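Long-range contacts in beta-1,4-exocellulase (Thermobifida fusca, PDB 4B4H), which hydrolyses beta-1,4 linkages of cellulose as a family 6 cellobiohydrolase, this chain being the catalytic domain of a longer protein that also carries a carbohydrate-binding module: residues Asp41-Ile46 with Ile81-Gly86; Ala131-Asp136 with Val180-Asp185; Ala90-Asn95 with Gly372-Cys377; Thr36-Asp41 with Leu75-Val80. All coordinates share one frame; numbering follows the deposited sequence. Where two conformers were deposited one is given.

Contact 1 of 4, residues Asp41-Ile46 with Ile81-Gly86; sequences DRIGAI and IYNLPG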
# COMPACT_ATOMS: atom_id res chain seq x y z
N ASP A 41 10.71 -2.33 7.47
CA ASP A 41 9.57 -2.69 8.28
C ASP A 41 9.96 -3.05 9.71
O ASP A 41 9.14 -3.51 10.49
CB ASP A 41 8.78 -3.82 7.62
CG ASP A 41 9.59 -5.11 7.50
OD1 ASP A 41 10.82 -5.07 7.28
OD2 ASP A 41 8.97 -6.19 7.61
N ARG A 42 11.24 -2.83 10.03
CA ARG A 42 11.74 -3.01 11.39
C ARG A 42 13.11 -2.35 11.51
O ARG A 42 13.75 -2.06 10.50
CB ARG A 42 11.77 -4.49 11.80
CG ARG A 42 12.59 -5.39 10.88
CD ARG A 42 12.26 -6.86 11.09
NE ARG A 42 13.24 -7.71 10.41
CZ ARG A 42 13.31 -7.86 9.09
NH1 ARG A 42 12.46 -7.23 8.29
NH2 ARG A 42 14.23 -8.65 8.56
N ILE A 43 13.53 -2.08 12.75
CA ILE A 43 14.80 -1.39 13.01
C ILE A 43 15.98 -2.09 12.32
O ILE A 43 16.87 -1.42 11.79
CB ILE A 43 15.05 -1.19 14.53
CG1 ILE A 43 14.05 -0.18 15.12
CG2 ILE A 43 16.49 -0.74 14.80
CD1 ILE A 43 14.04 -0.10 16.64
N GLY A 44 15.94 -3.42 12.27
CA GLY A 44 17.06 -4.22 11.76
C GLY A 44 17.26 -4.14 10.26
O GLY A 44 18.32 -4.51 9.74
N ALA A 45 16.25 -3.64 9.56
CA ALA A 45 16.31 -3.52 8.10
C ALA A 45 17.18 -2.34 7.67
O ALA A 45 17.61 -2.24 6.51
CB ALA A 45 14.91 -3.39 7.53
N ILE A 46 17.42 -1.42 8.60
CA ILE A 46 18.14 -0.19 8.30
C ILE A 46 19.60 -0.51 7.99
O ILE A 46 20.09 -0.21 6.90
CB ILE A 46 18.00 0.83 9.45
CG1 ILE A 46 16.52 1.17 9.69
CG2 ILE A 46 18.80 2.10 9.17
CD1 ILE A 46 16.25 1.86 11.01
N ILE A 81 8.55 3.22 4.74
CA ILE A 81 8.71 3.56 6.16
C ILE A 81 7.52 2.96 6.90
O ILE A 81 6.37 3.34 6.64
CB ILE A 81 8.72 5.09 6.33
CG1 ILE A 81 9.78 5.73 5.41
CG2 ILE A 81 8.94 5.50 7.79
CD1 ILE A 81 11.18 5.12 5.49
N TYR A 82 7.75 2.03 7.83
CA TYR A 82 6.66 1.21 8.34
C TYR A 82 6.97 0.58 9.68
O TYR A 82 7.19 -0.63 9.77
CB TYR A 82 6.33 0.14 7.29
CG TYR A 82 5.20 -0.81 7.63
CD1 TYR A 82 4.05 -0.36 8.28
CD2 TYR A 82 5.24 -2.15 7.23
CE1 TYR A 82 3.00 -1.23 8.56
CE2 TYR A 82 4.21 -3.03 7.51
CZ TYR A 82 3.08 -2.56 8.17
OH TYR A 82 2.05 -3.45 8.43
N ASN A 83 7.01 1.40 10.72
CA ASN A 83 7.35 0.90 12.07
C ASN A 83 6.72 1.70 13.21
O ASN A 83 7.29 1.72 14.31
CB ASN A 83 8.88 0.80 12.26
CG ASN A 83 9.29 -0.15 13.38
OD1 ASN A 83 8.56 -1.08 13.70
ND2 ASN A 83 10.47 0.07 13.96
N LEU A 84 5.54 2.29 12.99
CA LEU A 84 4.90 3.12 14.01
C LEU A 84 4.70 2.37 15.32
O LEU A 84 4.52 1.16 15.31
CB LEU A 84 3.52 3.61 13.54
CG LEU A 84 3.53 4.88 12.67
CD1 LEU A 84 2.13 5.13 12.17
CD2 LEU A 84 4.09 6.13 13.34
N PRO A 85 4.74 3.10 16.46
CA PRO A 85 4.37 2.43 17.70
C PRO A 85 2.92 1.97 17.66
O PRO A 85 2.07 2.67 17.09
CB PRO A 85 4.52 3.53 18.75
CG PRO A 85 4.35 4.81 18.00
CD PRO A 85 5.01 4.53 16.68
N GLY A 86 2.64 0.80 18.22
CA GLY A 86 1.29 0.24 18.19
C GLY A 86 0.80 -0.02 16.78
O GLY A 86 -0.37 0.18 16.47
O HOH W 1 8.82 -3.86 13.22

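Contact 2 of 4, residues Ala131-Asp136 with Val180-Asp185; sequences AIIEID and VYNYID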
# COMPACT_ATOMS: atom_id res chain seq x y z
N ALA A 131 9.72 7.99 -0.55
CA ALA A 131 9.48 7.34 0.74
C ALA A 131 7.98 7.17 0.94
O ALA A 131 7.21 8.15 0.87
CB ALA A 131 10.07 8.18 1.86
N ILE A 132 7.57 5.92 1.14
CA ILE A 132 6.16 5.61 1.41
C ILE A 132 5.93 5.65 2.92
O ILE A 132 6.50 4.85 3.65
CB ILE A 132 5.73 4.27 0.76
CG1 ILE A 132 5.73 4.39 -0.77
CG2 ILE A 132 4.33 3.86 1.21
CD1 ILE A 132 6.91 3.74 -1.42
N ILE A 133 5.09 6.57 3.38
CA ILE A 133 5.01 6.85 4.82
C ILE A 133 3.87 6.08 5.52
O ILE A 133 2.70 6.48 5.42
CB ILE A 133 4.86 8.36 5.15
CG1 ILE A 133 5.96 9.22 4.49
CG2 ILE A 133 4.87 8.60 6.66
CD1 ILE A 133 7.38 8.73 4.64
N GLU A 134 4.25 5.02 6.23
CA GLU A 134 3.42 4.29 7.23
C GLU A 134 2.08 3.73 6.76
O GLU A 134 1.02 4.35 6.91
CB GLU A 134 3.29 5.11 8.54
CG GLU A 134 4.61 5.37 9.27
CD GLU A 134 5.25 4.11 9.86
OE1 GLU A 134 4.58 3.06 9.91
OE2 GLU A 134 6.43 4.14 10.26
N ILE A 135 2.12 2.54 6.16
CA ILE A 135 0.89 1.94 5.68
C ILE A 135 0.05 1.46 6.85
O ILE A 135 0.55 1.27 7.97
CB ILE A 135 1.15 0.80 4.65
CG1 ILE A 135 1.95 -0.34 5.28
CG2 ILE A 135 1.79 1.36 3.37
CD1 ILE A 135 2.03 -1.58 4.42
N ASP A 136 -1.25 1.28 6.61
CA ASP A 136 -2.15 0.73 7.64
C ASP A 136 -2.07 1.55 8.94
O ASP A 136 -2.04 0.96 10.04
CB ASP A 136 -1.84 -0.75 7.91
CG ASP A 136 -2.88 -1.40 8.80
OD1 ASP A 136 -4.04 -0.96 8.79
OD2 ASP A 136 -2.54 -2.35 9.53
N VAL A 180 14.44 13.63 -1.18
CA VAL A 180 13.45 12.69 -0.65
C VAL A 180 12.04 13.22 -0.94
O VAL A 180 11.75 14.41 -0.75
CB VAL A 180 13.69 12.39 0.86
CG1 VAL A 180 12.68 11.38 1.38
CG2 VAL A 180 15.08 11.81 1.03
N TYR A 181 11.20 12.32 -1.45
CA TYR A 181 9.83 12.64 -1.85
C TYR A 181 8.86 11.80 -1.03
O TYR A 181 8.69 10.61 -1.29
CB TYR A 181 9.67 12.39 -3.37
CG TYR A 181 10.60 13.26 -4.23
CD1 TYR A 181 11.97 12.96 -4.34
CD2 TYR A 181 10.11 14.36 -4.92
CE1 TYR A 181 12.81 13.76 -5.10
CE2 TYR A 181 10.95 15.15 -5.69
CZ TYR A 181 12.29 14.85 -5.77
OH TYR A 181 13.13 15.64 -6.54
N ASN A 182 8.19 12.45 -0.08
CA ASN A 182 7.30 11.74 0.85
C ASN A 182 5.91 11.53 0.31
O ASN A 182 5.24 12.49 -0.04
CB ASN A 182 7.15 12.56 2.14
CG ASN A 182 8.42 12.60 2.99
OD1 ASN A 182 9.21 11.66 3.02
ND2 ASN A 182 8.61 13.72 3.66
N TYR A 183 5.43 10.29 0.35
CA TYR A 183 4.04 10.01 0.03
C TYR A 183 3.37 9.39 1.25
O TYR A 183 3.81 8.35 1.73
CB TYR A 183 3.90 9.09 -1.20
CG TYR A 183 4.36 9.74 -2.47
CD1 TYR A 183 5.72 9.96 -2.71
CD2 TYR A 183 3.44 10.12 -3.43
CE1 TYR A 183 6.15 10.59 -3.88
CE2 TYR A 183 3.85 10.74 -4.60
CZ TYR A 183 5.22 10.95 -4.84
OH TYR A 183 5.64 11.57 -6.00
N ILE A 184 2.29 10.01 1.71
CA ILE A 184 1.54 9.45 2.84
C ILE A 184 0.62 8.35 2.33
O ILE A 184 -0.08 8.52 1.33
CB ILE A 184 0.69 10.52 3.57
CG1 ILE A 184 1.58 11.57 4.26
CG2 ILE A 184 -0.22 9.84 4.60
CD1 ILE A 184 0.85 12.81 4.73
N ASP A 185 0.64 7.20 2.99
CA ASP A 185 -0.25 6.14 2.62
C ASP A 185 -1.71 6.55 2.87
O ASP A 185 -2.03 7.09 3.92
CB ASP A 185 0.04 4.85 3.37
CG ASP A 185 -0.82 3.72 2.90
OD1 ASP A 185 -0.46 3.10 1.87
OD2 ASP A 185 -1.88 3.50 3.52
O HOH W 2 -2.00 4.30 6.48
O HOH W 3 -2.86 0.86 4.27

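Contact 3 of 4, residues Ala90-Asn95 with Gly372-Cys377; sequences AALASN and GFDRMC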
# COMPACT_ATOMS: atom_id res chain seq x y z
N ALA A 90 -5.61 -2.19 14.32
CA ALA A 90 -6.87 -2.92 14.18
C ALA A 90 -6.66 -4.41 13.93
O ALA A 90 -7.62 -5.18 13.99
CB ALA A 90 -7.73 -2.33 13.07
N ALA A 91 -5.42 -4.79 13.63
CA ALA A 91 -5.13 -6.17 13.26
C ALA A 91 -5.19 -7.11 14.46
O ALA A 91 -4.96 -6.70 15.60
CB ALA A 91 -3.77 -6.28 12.58
N LEU A 92 -5.53 -8.37 14.19
CA LEU A 92 -5.55 -9.41 15.22
C LEU A 92 -4.17 -9.63 15.83
O LEU A 92 -4.03 -9.90 17.03
CB LEU A 92 -6.08 -10.72 14.64
CG LEU A 92 -7.53 -10.74 14.16
CD1 LEU A 92 -7.88 -12.05 13.46
CD2 LEU A 92 -8.50 -10.47 15.30
N ALA A 93 -3.15 -9.52 14.98
CA ALA A 93 -1.76 -9.64 15.37
C ALA A 93 -0.94 -8.65 14.54
O ALA A 93 -1.22 -8.44 13.36
CB ALA A 93 -1.27 -11.06 15.14
N SER A 94 0.06 -8.04 15.16
CA SER A 94 0.95 -7.16 14.40
C SER A 94 2.39 -7.60 14.51
O SER A 94 2.85 -7.98 15.59
CB SER A 94 0.80 -5.69 14.80
OG SER A 94 1.70 -4.88 14.06
N ASN A 95 3.08 -7.55 13.38
CA ASN A 95 4.50 -7.86 13.32
C ASN A 95 5.37 -6.68 13.71
O ASN A 95 6.57 -6.84 13.89
CB ASN A 95 4.87 -8.36 11.93
CG ASN A 95 4.12 -9.61 11.54
OD1 ASN A 95 3.61 -10.34 12.39
ND2 ASN A 95 4.04 -9.86 10.24
N GLY A 372 3.48 -12.43 15.29
CA GLY A 372 2.31 -13.14 15.77
C GLY A 372 1.37 -13.60 14.67
O GLY A 372 1.24 -12.95 13.63
N PHE A 373 0.71 -14.73 14.91
CA PHE A 373 -0.22 -15.30 13.94
C PHE A 373 -1.46 -14.42 13.77
O PHE A 373 -2.21 -14.19 14.71
CB PHE A 373 -0.60 -16.72 14.40
CG PHE A 373 -1.63 -17.41 13.55
CD1 PHE A 373 -1.58 -17.34 12.15
CD2 PHE A 373 -2.62 -18.18 14.15
CE1 PHE A 373 -2.53 -17.99 11.38
CE2 PHE A 373 -3.56 -18.85 13.38
CZ PHE A 373 -3.51 -18.75 12.00
N ASP A 374 -1.66 -13.90 12.55
CA ASP A 374 -2.81 -13.06 12.24
C ASP A 374 -3.79 -13.90 11.44
O ASP A 374 -3.47 -14.33 10.33
CB ASP A 374 -2.36 -11.82 11.44
CG ASP A 374 -3.46 -10.76 11.30
OD1 ASP A 374 -4.62 -11.10 11.00
OD2 ASP A 374 -3.14 -9.56 11.45
N ARG A 375 -4.98 -14.12 12.00
CA ARG A 375 -5.94 -15.06 11.41
C ARG A 375 -6.53 -14.57 10.08
O ARG A 375 -7.05 -15.38 9.32
CB ARG A 375 -7.02 -15.47 12.42
CG ARG A 375 -6.52 -16.42 13.50
CD ARG A 375 -7.62 -17.35 13.98
NE ARG A 375 -8.09 -18.22 12.89
CZ ARG A 375 -9.01 -19.17 13.02
NH1 ARG A 375 -9.55 -19.42 14.21
NH2 ARG A 375 -9.36 -19.89 11.97
N MET A 376 -6.41 -13.28 9.78
CA MET A 376 -6.78 -12.81 8.44
C MET A 376 -5.95 -13.45 7.31
O MET A 376 -6.33 -13.38 6.14
CB MET A 376 -6.80 -11.28 8.38
CG MET A 376 -8.13 -10.67 8.84
SD MET A 376 -9.61 -11.17 7.91
CE MET A 376 -9.48 -10.13 6.46
N CYS A 377 -4.83 -14.09 7.66
CA CYS A 377 -4.01 -14.83 6.69
C CYS A 377 -4.34 -16.31 6.65
O CYS A 377 -3.78 -17.07 5.84
CB CYS A 377 -2.54 -14.64 7.03
SG CYS A 377 -2.02 -12.97 6.65
O HOH W 4 -6.23 -8.79 11.51

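Contact 4 of 4, residues Thr36-Asp41 with Leu75-Val80; sequences TAVWLD and LTIQVV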
# COMPACT_ATOMS: atom_id res chain seq x y z
N THR A 36 10.77 -2.67 -7.53
CA THR A 36 9.99 -2.92 -6.30
C THR A 36 10.57 -2.08 -5.17
O THR A 36 11.76 -1.76 -5.17
CB THR A 36 9.92 -4.44 -5.91
OG1 THR A 36 11.24 -4.97 -5.69
CG2 THR A 36 9.23 -5.27 -7.00
N ALA A 37 9.73 -1.71 -4.21
CA ALA A 37 10.17 -0.90 -3.10
C ALA A 37 10.98 -1.71 -2.10
O ALA A 37 10.80 -2.92 -1.99
CB ALA A 37 8.97 -0.26 -2.42
N VAL A 38 11.91 -1.06 -1.41
CA VAL A 38 12.66 -1.70 -0.34
C VAL A 38 11.91 -1.37 0.94
O VAL A 38 11.62 -0.21 1.20
CB VAL A 38 14.12 -1.20 -0.29
CG1 VAL A 38 14.79 -1.61 1.02
CG2 VAL A 38 14.90 -1.71 -1.50
N TRP A 39 11.56 -2.40 1.70
CA TRP A 39 10.74 -2.23 2.91
C TRP A 39 11.54 -2.14 4.17
O TRP A 39 12.21 -3.10 4.57
CB TRP A 39 9.74 -3.36 3.03
CG TRP A 39 8.61 -3.26 2.04
CD1 TRP A 39 8.70 -3.24 0.65
CD2 TRP A 39 7.17 -3.11 2.33
NE1 TRP A 39 7.46 -3.10 0.09
CE2 TRP A 39 6.50 -3.03 1.02
CE3 TRP A 39 6.41 -3.07 3.49
CZ2 TRP A 39 5.13 -2.90 0.91
CZ3 TRP A 39 5.02 -2.94 3.36
CH2 TRP A 39 4.40 -2.86 2.10
N LEU A 40 11.48 -0.99 4.83
CA LEU A 40 12.11 -0.88 6.14
C LEU A 40 11.04 -1.07 7.22
O LEU A 40 10.50 -0.10 7.75
CB LEU A 40 12.90 0.42 6.32
CG LEU A 40 13.86 0.90 5.20
CD1 LEU A 40 14.60 2.17 5.58
CD2 LEU A 40 14.86 -0.16 4.75
N ASP A 41 10.71 -2.33 7.47
CA ASP A 41 9.57 -2.69 8.28
C ASP A 41 9.96 -3.05 9.71
O ASP A 41 9.14 -3.51 10.49
CB ASP A 41 8.78 -3.82 7.62
CG ASP A 41 9.59 -5.11 7.50
OD1 ASP A 41 10.82 -5.07 7.28
OD2 ASP A 41 8.97 -6.19 7.61
N LEU A 75 17.55 8.55 -11.24
CA LEU A 75 17.02 7.24 -10.89
C LEU A 75 16.23 7.34 -9.59
O LEU A 75 16.55 8.16 -8.73
CB LEU A 75 18.15 6.19 -10.76
CG LEU A 75 17.69 4.74 -10.48
CD1 LEU A 75 18.49 3.70 -11.25
CD2 LEU A 75 17.72 4.44 -8.98
N THR A 76 15.23 6.46 -9.46
CA THR A 76 14.23 6.52 -8.41
C THR A 76 14.12 5.18 -7.70
O THR A 76 13.87 4.14 -8.33
CB THR A 76 12.89 6.98 -9.01
OG1 THR A 76 13.09 8.25 -9.61
CG2 THR A 76 11.80 7.09 -7.95
N ILE A 77 14.33 5.22 -6.39
CA ILE A 77 14.20 4.06 -5.49
C ILE A 77 13.09 4.35 -4.48
O ILE A 77 13.01 5.44 -3.91
CB ILE A 77 15.52 3.71 -4.74
CG1 ILE A 77 15.34 2.45 -3.86
CG2 ILE A 77 16.00 4.88 -3.88
CD1 ILE A 77 16.61 1.90 -3.24
N GLN A 78 12.28 3.35 -4.24
CA GLN A 78 11.19 3.52 -3.33
C GLN A 78 11.52 2.82 -2.00
O GLN A 78 11.96 1.81 -2.00
CB GLN A 78 9.90 2.94 -3.92
CG GLN A 78 9.44 3.52 -5.23
CD GLN A 78 8.43 2.64 -5.89
OE1 GLN A 78 8.75 1.82 -6.66
NE2 GLN A 78 7.22 2.84 -5.56
N VAL A 79 11.34 3.52 -0.92
CA VAL A 79 11.65 3.00 0.41
C VAL A 79 10.37 3.08 1.25
O VAL A 79 9.78 4.15 1.36
CB VAL A 79 12.77 3.84 1.09
CG1 VAL A 79 12.91 3.46 2.56
CG2 VAL A 79 14.12 3.68 0.40
N VAL A 80 9.95 1.97 1.86
CA VAL A 80 8.73 1.98 2.68
C VAL A 80 9.11 2.17 4.13
O VAL A 80 9.91 1.41 4.65
CB VAL A 80 7.91 0.67 2.54
CG1 VAL A 80 6.53 0.89 3.12
CG2 VAL A 80 7.77 0.28 1.07
O HOH W 5 12.19 1.08 -5.87

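Contact 1 of 4, residues Asp41-Ile46 with Ile81-Gly86
D41 meets Y82 where the two segments come nearest, their CA atoms 4.9 Å apart. The CA of D41 points its hydrogen at the carbonyl oxygen of Y82, a C-H...O contact of 3.5 Å with 144° at the hydrogen, while D41 CB lies 3.9 Å from CD2 of the Y82 ring, approaching it obliquely. D41 CG sits between its own backbone N and carbonyl carbon (chi1 63°), which carries the carboxylate away from Y82. The carbonyl oxygen of D41 turns instead to N83: a water donates to D41 O and to N83 OD1, 2.8 Å from each, spanning a 4.1 Å separation between the two acceptors. R42 adds its CA near the amide of N83, and I43 closes the contact by laying CG1 3.8 Å from N83 ND2, the two side chains running aslant. That amide nitrogen is bound by E97, which also accepts from I43 N, so one carboxylate ties both segments together. R87 NH1 makes a further bridge, donating to Y82 O and weakly to D41 O. The Y82 hydroxyl bonds to D88, a predicted active-site residue, and D41 is predicted to bind substrate. Direct contact is therefore slight, and polar cohesion comes through a shared water, the E97 carboxylate and the R87 guanidinium, consistent with a segment lining the substrate cleft beside the catalytic centre.

Contact 2 of 4, residues Ala131-Asp136 with Val180-Asp185
A131 O accepts from Y183 N, 2.8 Å with 174° at the hydrogen, the straightest rung between two neighbouring parallel strands in the distorted alpha/beta barrel of glycoside hydrolase family 6. The chain between them includes helix 162-175, which packs on N182 and I184, as in a beta-alpha-beta crossover. Their short axes approach to 4.7 Å at 29°. Three more rungs complete the backbone ladder: A131 N to Y181 O, I133 N to Y183 O, and D185 N to I133 O. The last stretches to 3.3 Å as the strand 131-133 gives way to loop.

Apolar packing between side chains is limited to A131 CB and V180 CG1, 4.2 Å apart. On the face holding A131, I133, N182 and I184, A131 CB and I133 CD1 are carbons packed on the amide oxygen of N182, each 3.8 Å from OD1; OD1 is buried with no polar partner in the model, while ND2 of N182 bonds to Y218 O. On the other face Y183 rises beside I132 and sends its hydroxyl to D347.

The polar end belongs to D185. Its CG stands anti to the backbone N (chi1 -176°), which places the carboxylate beside I135, with OD2 3.9 Å from the backbone N of D136, the predicted proton donor. OD1 is held by T226 and OD2 by A187 N. Two waters donate to OD2: one also donates to E134 O, and the other accepts from D136 N, 2.9 Å away. I135 CG2 stands over the face of the D185 carboxylate, 3.2 Å from OD1.

Contact 3 of 4, residues Ala90-Asn95 with Gly372-Cys377
A93 and D374 mark the closest backbone approach, CA to CA 4.8 Å, between a loop segment and one that ends in a short 3-10 turn at 375-377. The methyl of A93 points into the partner segment and lodges against two successive carbonyls, 3.3 Å from F373 O and 3.5 Å from G372 O, with D374 CB beside it at 3.9 Å. L92 reaches the other way along the partner segment: its CD1 rests on R375 CB at 3.7 Å, the two side chains crossing at a slant. R375 then bends at chi3 and takes its guanidinium to D378, away from the contact.

D374 organises the polar side. Its OD1 accepts from M376 N through the anti lone pair (3.1 Å, 148° at the hydrogen), which makes an Asx turn; the D374 carbonyl also receives C377 N, and both bonds accompany the 3-10 turn. These are long loops of the family 6 catalytic domain, and the second is pinned to the rest of the chain by the C377-C327 disulfide, while M376 packs near W326, predicted to bind substrate.

With CG anti to the backbone N (chi1 -169°), D374 directs its carboxylate at residues 91-93. A water accepts from L92 N and donates to D374 OD1, linking the loops. The second oxygen, OD2, touches A91 CB and stands just 2.9 Å from A93 O, two acceptors face to face with no bond between them. Their proximity would tend to raise the acid's pKa, and the two bonds to OD1 would work against it.

Contact 4 of 4, residues Thr36-Asp41 with Leu75-Val80
V80 and W39 make the tight end of this contact, side by side on one face of a parallel strand pair. V80 CG2 sits over the five-membered ring of the indole, 3.4 Å from its centroid and 6° off the normal, a CH-pi contact; CG1 of the same residue reaches the six-membered ring near CE3. Having CG1 anti to the backbone N (chi1 -166°) leaves CG2 beside that N and over the pyrrole. A37 CB also presses on CG2, at 3.7 Å, and the backbones are still close here, with A37 CA 4.5 Å from Q78 CA. On the other face L40 CD1 meets V79 CG1 aslant, likewise 3.7 Å. Three backbone bonds lace the pair: V38 N to Q78 O, V80 N to V38 O, and L40 N to V80 O, the last lying in the carbonyl plane.

The looser side begins at T36. There a water takes over from direct bonding, accepting from Q78 N at 2.8 Å and donating to T36 O, and V38 CG2 only grazes I77 CD1 at 4.4 Å. The next rung is thus solvent-mediated, though T36 and Q78 are themselves buried.

W39 is predicted to bind substrate, and its NE1 is bound by V352 O, near K353. With one ring face on V80 and its N-H tied down, the indole is held from two directions, which would limit its tilt, consistent with a preset sugar-binding platform in the cleft of this family 6 domain.

Contacts 4 and 2 lie on the same sheet, their centres 10 Å apart: strand 75-81 pairs with both 38-40 and 127-133, and 127-133 in turn pairs with 180-185. Contact 1 continues directly from contact 4, sharing D41, and lies about 13 Å from both, centre to centre; its segments alternate with those of contact 4 along the chain. E134 joins contacts 1 and 2: its OE2 probably accepts from N83 N, and its backbone N probably donates to I81 O. Contact 3, centre to centre about 16 Å from contact 1 and 22 to 24 Å from the others, encloses contact 2 in sequence. Sheet ends and loops thus converge around the predicted active-site residues D88 and D136.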